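Local coordinates for ubiquitin domain-containing protein DSK2,putative (Plasmodium falciparum, PDB 6JL3) that probably acts as a ubiquitin shuttle factor, its ubiquitin-like domain being recognised by receptors of the proteasome, at residues V7-K10 / E16-V19; D29-C34 / L54-S59. One frame throughout, in Å; residues are numbered along the deposited sequence. Where two conformers were deposited one is given.

Contact 1: V7-K10 / E16-V19; sequences VSFK and EFTV
F9 and F17 meet on the buried face of two antiparallel strands, their rings tilted by only 15° yet slid so far past each other that they barely overlap, with centroids 5.1 Å apart. Over one face of the F17 ring lies the F9 methylene: CB of F9 sits 4.0 Å from the F17 centroid, a CH-pi contact displaced toward the rim. The two side chains leave their strands differently. F9 carries CG beside its own backbone N, whereas F17 holds CG between N and the carbonyl carbon (chi1 67°), which folds its ring back beneath F9 and brings CE2 to 3.6 Å from F9 CD1. CG2 of V19 reaches the edge of the F9 ring at CE1.

These strands form the N-terminal hairpin of the ubiquitin-like beta-grasp fold. V7, F9, F17 and V19 share one face of the sheet; all but V7, which lies on M71 and V65, pack on helix 27-35. Just after the helix, the H37 ring lies nearly parallel to that of F17. V7 pairs with V19, and F9 with F17, through two backbone hydrogen bonds each; the bond from F17 N to F9 O is the longest of the four at 3.3 Å.

On the other face S8 and T18 form a non-hydrogen-bonded pair. Both hydroxyls stand beside their own backbone N, and this matched choice joins S8 OG to T18 OG1 by a 2.7 Å hydrogen bond. K10 and E16 run out side by side as extended chains, K10 NZ staying 5.0 Å from E16 OE2, too far for a salt bridge, though the charges may attract weakly.

Contact 2: D29-C34 / L54-S59; sequences DLKKIC and LKDKES
K31 reaches from helix 27-35 to D56, and its ammonium group forms a salt bridge there, with NZ 2.7 Å from D56 OD1. The lysine is stretched to almost its full length beyond CG, all its later torsions close to 180°, so methylenes span the gap between helix and loop. D56 meets it across this line, at about a right angle. Its OD1 accepts through the syn lone pair, on the side of OD2, while OD2 itself stays 4.1 Å from NZ; the grip is thus one-sided.

L54 contributes its backbone carbonyl as well as a little buried surface. A water lies 2.8 Å from L54 O, to which it donates, and receives a weak, long bond from K31 NZ, linking the lysine to the chain just before the turn. With a carboxylate and a carbonyl-bound water around it, the ammonium of this largely buried lysine is probably stabilised in its charged form. The L54 side chain continues inward onto I47, which K31 also touches.

D56 is the second residue of a type I turn from K55 to E58, and D56 and E58 make backbone bonds to L28 and V27. A lysine of the central helix bridging to an aspartate in the loop after the short strand 52-53 recurs in ubiquitin itself, where a lysine-aspartate salt bridge joins the same two elements of the beta-grasp fold.

From the N terminus, strand 5-11 turns back into strand 15-21, and contact 1 closes this short hairpin loop before the chain enters helix 27-35. Contact 2 begins on that helix and closes a wider loop, which takes in strands 45-49 and 52-53 before returning at 54-59. The two loops therefore follow in series, neither enclosing nor crossing the other. Helix 27-35 joins them in space: its C34 and L30 pack against F9, C34 also meets F17, and I33 meets V19, while K31 extends to the later loop. Together they tie the edge hairpin of the sheet, the helix and the segment leading toward strand 70-75 into one compact domain.

Contact 1: V7-K10 / E16-V19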
ATOM      1  N   VAL A   7      -0.903   6.034  -5.885  1.00  9.95           N
ATOM      2  CA  VAL A   7      -0.729   4.590  -5.845  1.00 10.80           C
ATOM      3  C   VAL A   7      -2.113   3.958  -5.813  1.00 10.18           C
ATOM      4  O   VAL A   7      -2.974   4.363  -5.020  1.00 11.22           O
ATOM      5  CB  VAL A   7       0.104   4.139  -4.632  1.00 12.38           C
ATOM      6  CG1 VAL A   7       0.201   2.620  -4.575  1.00 13.78           C
ATOM      7  CG2 VAL A   7       1.487   4.779  -4.684  1.00 14.73           C
ATOM      8  N   SER A   8      -2.334   2.990  -6.692  1.00 10.09           N
ATOM      9  CA  SER A   8      -3.593   2.273  -6.771  1.00 10.38           C
ATOM     10  C   SER A   8      -3.455   0.921  -6.089  1.00 10.53           C
ATOM     11  O   SER A   8      -2.383   0.313  -6.089  1.00 12.17           O
ATOM     12  CB  SER A   8      -3.998   2.069  -8.228  1.00 13.20           C
ATOM     13  OG  SER A   8      -4.264   3.310  -8.848  1.00 15.12           O
ATOM     14  N   PHE A   9      -4.557   0.455  -5.515  1.00  9.84           N
ATOM     15  CA  PHE A   9      -4.611  -0.833  -4.850  1.00 10.08           C
ATOM     16  C   PHE A   9      -5.693  -1.703  -5.462  1.00 10.88           C
ATOM     17  O   PHE A   9      -6.823  -1.249  -5.690  1.00 13.51           O
ATOM     18  CB  PHE A   9      -4.895  -0.665  -3.366  1.00 10.81           C
ATOM     19  CG  PHE A   9      -3.725  -0.163  -2.621  1.00 11.43           C
ATOM     20  CD1 PHE A   9      -3.492   1.194  -2.533  1.00 13.43           C
ATOM     21  CD2 PHE A   9      -2.820  -1.043  -2.056  1.00 14.16           C
ATOM     22  CE1 PHE A   9      -2.395   1.663  -1.873  1.00 16.57           C
ATOM     23  CE2 PHE A   9      -1.722  -0.577  -1.389  1.00 14.61           C
ATOM     24  CZ  PHE A   9      -1.508   0.778  -1.301  1.00 14.78           C
ATOM     25  N   LYS A  10      -5.335  -2.954  -5.722  1.00 10.32           N
ATOM     26  CA  LYS A  10      -6.277  -4.018  -6.027  1.00 11.00           C
ATOM     27  C   LYS A  10      -6.374  -4.885  -4.783  1.00 10.40           C
ATOM     28  O   LYS A  10      -5.361  -5.435  -4.324  1.00 11.99           O
ATOM     29  CB  LYS A  10      -5.798  -4.822  -7.227  1.00 12.48           C
ATOM     30  CG  LYS A  10      -5.879  -4.026  -8.512  1.00 15.20           C
ATOM     31  CD  LYS A  10      -5.387  -4.821  -9.697  1.00 20.55           C
ATOM     32  CE  LYS A  10      -5.739  -4.145 -11.015  1.00 24.88           C
ATOM     33  NZ  LYS A  10      -5.399  -5.027 -12.172  1.00 29.97           N
ATOM     34  N   GLU A  16     -11.124  -1.795  -5.484  1.00 10.02           N
ATOM     35  CA  GLU A  16     -10.041  -0.959  -5.975  1.00 10.30           C
ATOM     36  C   GLU A  16     -10.174   0.455  -5.430  1.00 10.28           C
ATOM     37  O   GLU A  16     -11.282   0.991  -5.354  1.00 11.42           O
ATOM     38  CB  GLU A  16     -10.054  -0.887  -7.514  1.00 14.55           C
ATOM     39  CG  GLU A  16      -9.860  -2.217  -8.225  1.00 18.53           C
ATOM     40  CD  GLU A  16      -9.853  -2.083  -9.737  1.00 28.78           C
ATOM     41  OE1 GLU A  16     -10.060  -0.959 -10.242  1.00 33.89           O
ATOM     42  OE2 GLU A  16      -9.636  -3.104 -10.422  1.00 31.66           O
ATOM     43  N   PHE A  17      -9.043   1.050  -5.065  1.00  9.88           N
ATOM     44  CA  PHE A  17      -9.001   2.463  -4.705  1.00 10.26           C
ATOM     45  C   PHE A  17      -7.617   3.005  -5.023  1.00  9.90           C
ATOM     46  O   PHE A  17      -6.647   2.252  -5.132  1.00 10.86           O
ATOM     47  CB  PHE A  17      -9.371   2.724  -3.230  1.00 11.28           C
ATOM     48  CG  PHE A  17      -8.374   2.185  -2.247  1.00 11.21           C
ATOM     49  CD1 PHE A  17      -8.434   0.861  -1.839  1.00 11.70           C
ATOM     50  CD2 PHE A  17      -7.370   2.990  -1.731  1.00 11.96           C
ATOM     51  CE1 PHE A  17      -7.519   0.354  -0.944  1.00 12.68           C
ATOM     52  CE2 PHE A  17      -6.453   2.483  -0.833  1.00 13.76           C
ATOM     53  CZ  PHE A  17      -6.522   1.163  -0.440  1.00 13.41           C
ATOM     54  N   THR A  18      -7.539   4.328  -5.167  1.00 10.12           N
ATOM     55  CA  THR A  18      -6.284   5.030  -5.410  1.00 10.08           C
ATOM     56  C   THR A  18      -6.126   6.108  -4.350  1.00 10.74           C
ATOM     57  O   THR A  18      -7.102   6.767  -3.984  1.00 12.72           O
ATOM     58  CB  THR A  18      -6.272   5.674  -6.810  1.00 11.75           C
ATOM     59  OG1 THR A  18      -6.420   4.650  -7.805  1.00 13.56           O
ATOM     60  CG2 THR A  18      -4.987   6.453  -7.064  1.00 13.67           C
ATOM     61  N   VAL A  19      -4.899   6.266  -3.845  1.00 10.55           N
ATOM     62  CA  VAL A  19      -4.575   7.304  -2.876  1.00 10.68           C
ATOM     63  C   VAL A  19      -3.388   8.121  -3.370  1.00  9.93           C
ATOM     64  O   VAL A  19      -2.562   7.657  -4.155  1.00 12.76           O
ATOM     65  CB  VAL A  19      -4.288   6.741  -1.466  1.00 11.78           C
ATOM     66  CG1 VAL A  19      -5.581   6.343  -0.788  1.00 13.40           C
ATOM     67  CG2 VAL A  19      -3.318   5.565  -1.533  1.00 12.93           C
TER

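Contact 2: D29-C34 / L54-S59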
ATOM      1  N   ASP A  29       2.792   3.222   7.584  1.00 11.44           N
ATOM      2  CA  ASP A  29       1.983   4.400   7.274  1.00 12.16           C
ATOM      3  C   ASP A  29       0.984   4.086   6.164  1.00 10.96           C
ATOM      4  O   ASP A  29      -0.178   4.509   6.214  1.00 11.12           O
ATOM      5  CB  ASP A  29       2.865   5.561   6.788  1.00 13.23           C
ATOM      6  CG  ASP A  29       3.697   6.220   7.879  0.63 11.28           C
ATOM      7  OD1 ASP A  29       3.298   6.230   9.054  0.71 12.73           O
ATOM      8  OD2 ASP A  29       4.770   6.773   7.529  0.74 13.57           O
ATOM      9  N   LEU A  30       1.450   3.388   5.122  1.00 10.14           N
ATOM     10  CA  LEU A  30       0.595   3.039   3.993  1.00 10.11           C
ATOM     11  C   LEU A  30      -0.508   2.074   4.405  1.00  9.52           C
ATOM     12  O   LEU A  30      -1.644   2.207   3.944  1.00 10.22           O
ATOM     13  CB  LEU A  30       1.463   2.474   2.870  1.00 10.52           C
ATOM     14  CG  LEU A  30       0.749   2.153   1.562  1.00 11.05           C
ATOM     15  CD1 LEU A  30       0.074   3.398   1.004  1.00 12.68           C
ATOM     16  CD2 LEU A  30       1.716   1.563   0.548  1.00 12.45           C
ATOM     17  N   LYS A  31      -0.211   1.109   5.281  1.00  9.77           N
ATOM     18  CA  LYS A  31      -1.256   0.231   5.799  1.00 10.40           C
ATOM     19  C   LYS A  31      -2.309   1.022   6.569  1.00 10.31           C
ATOM     20  O   LYS A  31      -3.508   0.730   6.481  1.00 10.30           O
ATOM     21  CB  LYS A  31      -0.658  -0.851   6.693  1.00 10.57           C
ATOM     22  CG  LYS A  31       0.151  -1.902   5.955  1.00 10.95           C
ATOM     23  CD  LYS A  31       0.696  -2.960   6.906  1.00 11.79           C
ATOM     24  CE  LYS A  31       1.349  -4.089   6.134  1.00 13.33           C
ATOM     25  NZ  LYS A  31       2.029  -5.052   7.037  1.00 15.57           N
ATOM     26  N   LYS A  32      -1.885   2.013   7.355  1.00 10.27           N
ATOM     27  CA  LYS A  32      -2.846   2.845   8.074  1.00 10.76           C
ATOM     28  C   LYS A  32      -3.764   3.575   7.103  1.00 11.28           C
ATOM     29  O   LYS A  32      -4.974   3.688   7.345  1.00 11.76           O
ATOM     30  CB  LYS A  32      -2.122   3.813   9.012  1.00 11.60           C
ATOM     31  CG  LYS A  32      -1.475   3.103  10.192  1.00 13.78           C
ATOM     32  CD  LYS A  32      -0.531   4.004  10.960  1.00 16.73           C
ATOM     33  CE  LYS A  32       0.018   3.267  12.170  1.00 18.55           C
ATOM     34  NZ  LYS A  32       0.988   4.099  12.934  0.53 18.81           N
ATOM     35  N   ILE A  33      -3.216   4.064   5.986  1.00 10.19           N
ATOM     36  CA  ILE A  33      -4.040   4.660   4.941  1.00 10.86           C
ATOM     37  C   ILE A  33      -5.008   3.624   4.376  1.00 10.57           C
ATOM     38  O   ILE A  33      -6.206   3.887   4.212  1.00 10.91           O
ATOM     39  CB  ILE A  33      -3.148   5.266   3.841  1.00 11.18           C
ATOM     40  CG1 ILE A  33      -2.389   6.488   4.366  1.00 11.90           C
ATOM     41  CG2 ILE A  33      -3.987   5.634   2.620  1.00 11.90           C
ATOM     42  CD1 ILE A  33      -1.296   6.987   3.428  1.00 13.55           C
ATOM     43  N   CYS A  34      -4.512   2.425   4.071  1.00 10.21           N
ATOM     44  CA  CYS A  34      -5.367   1.390   3.500  1.00 10.33           C
ATOM     45  C   CYS A  34      -6.523   1.054   4.434  1.00 10.66           C
ATOM     46  O   CYS A  34      -7.656   0.830   3.980  1.00 10.78           O
ATOM     47  CB  CYS A  34      -4.558   0.132   3.193  1.00 10.69           C
ATOM     48  SG  CYS A  34      -3.487   0.262   1.761  1.00 12.16           S
ATOM     49  N   LEU A  54       5.813  -6.232   1.418  1.00 10.15           N
ATOM     50  CA  LEU A  54       6.573  -5.076   1.874  1.00 10.21           C
ATOM     51  C   LEU A  54       6.645  -5.045   3.398  1.00 10.70           C
ATOM     52  O   LEU A  54       5.725  -5.478   4.094  1.00 11.74           O
ATOM     53  CB  LEU A  54       5.944  -3.791   1.343  1.00 10.83           C
ATOM     54  CG  LEU A  54       5.826  -3.697  -0.181  1.00 11.14           C
ATOM     55  CD1 LEU A  54       5.391  -2.270  -0.533  1.00 12.57           C
ATOM     56  CD2 LEU A  54       7.094  -4.066  -0.915  1.00 11.91           C
ATOM     57  N   LYS A  55       7.758  -4.514   3.912  1.00 11.66           N
ATOM     58  CA  LYS A  55       8.088  -4.573   5.337  1.00 12.36           C
ATOM     59  C   LYS A  55       7.722  -3.274   6.055  1.00 11.70           C
ATOM     60  O   LYS A  55       8.144  -2.187   5.644  1.00 11.70           O
ATOM     61  CB  LYS A  55       9.583  -4.868   5.512  1.00 14.08           C
ATOM     62  CG  LYS A  55      10.032  -6.241   4.987  1.00 18.88           C
ATOM     63  CD  LYS A  55       9.308  -7.371   5.714  1.00 26.20           C
ATOM     64  CE  LYS A  55       9.639  -8.755   5.155  1.00 31.15           C
ATOM     65  NZ  LYS A  55      11.059  -9.140   5.393  1.00 32.14           N
ATOM     66  N   ASP A  56       7.014  -3.416   7.181  1.00 13.35           N
ATOM     67  CA  ASP A  56       6.351  -2.306   7.865  1.00 13.59           C
ATOM     68  C   ASP A  56       7.253  -1.097   8.084  1.00 13.49           C
ATOM     69  O   ASP A  56       6.826   0.050   7.906  1.00 13.34           O
ATOM     70  CB  ASP A  56       5.882  -2.763   9.252  1.00 15.83           C
ATOM     71  CG  ASP A  56       4.574  -3.508   9.240  1.00 19.45           C
ATOM     72  OD1 ASP A  56       3.938  -3.590   8.175  1.00 19.49           O
ATOM     73  OD2 ASP A  56       4.186  -4.008  10.323  1.00 22.43           O
ATOM     74  N   LYS A  57       8.467  -1.322   8.589  1.00 13.79           N
ATOM     75  CA  LYS A  57       9.295  -0.209   9.053  1.00 14.38           C
ATOM     76  C   LYS A  57       9.995   0.531   7.923  1.00 13.85           C
ATOM     77  O   LYS A  57      10.626   1.562   8.177  1.00 17.53           O
ATOM     78  CB  LYS A  57      10.324  -0.688  10.082  1.00 15.85           C
ATOM     79  CG  LYS A  57       9.672  -1.156  11.371  1.00 18.82           C
ATOM     80  CD  LYS A  57      10.673  -1.665  12.393  1.00 23.85           C
ATOM     81  CE  LYS A  57       9.985  -1.915  13.726  1.00 27.68           C
ATOM     82  NZ  LYS A  57      10.953  -2.279  14.798  0.56 29.04           N
ATOM     83  N   GLU A  58       9.874   0.063   6.690  1.00 12.25           N
ATOM     84  CA  GLU A  58      10.667   0.602   5.601  1.00 12.41           C
ATOM     85  C   GLU A  58       9.938   1.701   4.847  1.00 12.08           C
ATOM     86  O   GLU A  58       8.717   1.637   4.633  1.00 13.54           O
ATOM     87  CB  GLU A  58      11.054  -0.508   4.626  1.00 12.46           C
ATOM     88  CG  GLU A  58      11.865  -1.662   5.232  1.00 13.99           C
ATOM     89  CD  GLU A  58      13.250  -1.276   5.788  1.00 15.73           C
ATOM     90  OE1 GLU A  58      13.482  -0.118   6.187  0.67 15.03           O
ATOM     91  OE2 GLU A  58      14.115  -2.172   5.844  0.54 14.69           O
ATOM     92  N   SER A  59      10.694   2.717   4.440  0.58 12.22           N
ATOM     93  CA  SER A  59      10.177   3.756   3.561  0.58 12.25           C
ATOM     94  C   SER A  59       9.887   3.182   2.181  0.58 11.26           C
ATOM     95  O   SER A  59      10.651   2.361   1.662  0.58 12.17           O
ATOM     96  CB  SER A  59      11.216   4.864   3.419  0.58 13.57           C
ATOM     97  OG  SER A  59      10.795   5.845   2.488  0.58 15.11           O
TER
HETATM   98  O   HOH W   1       2.940  -6.037   3.968  1.00 14.44           O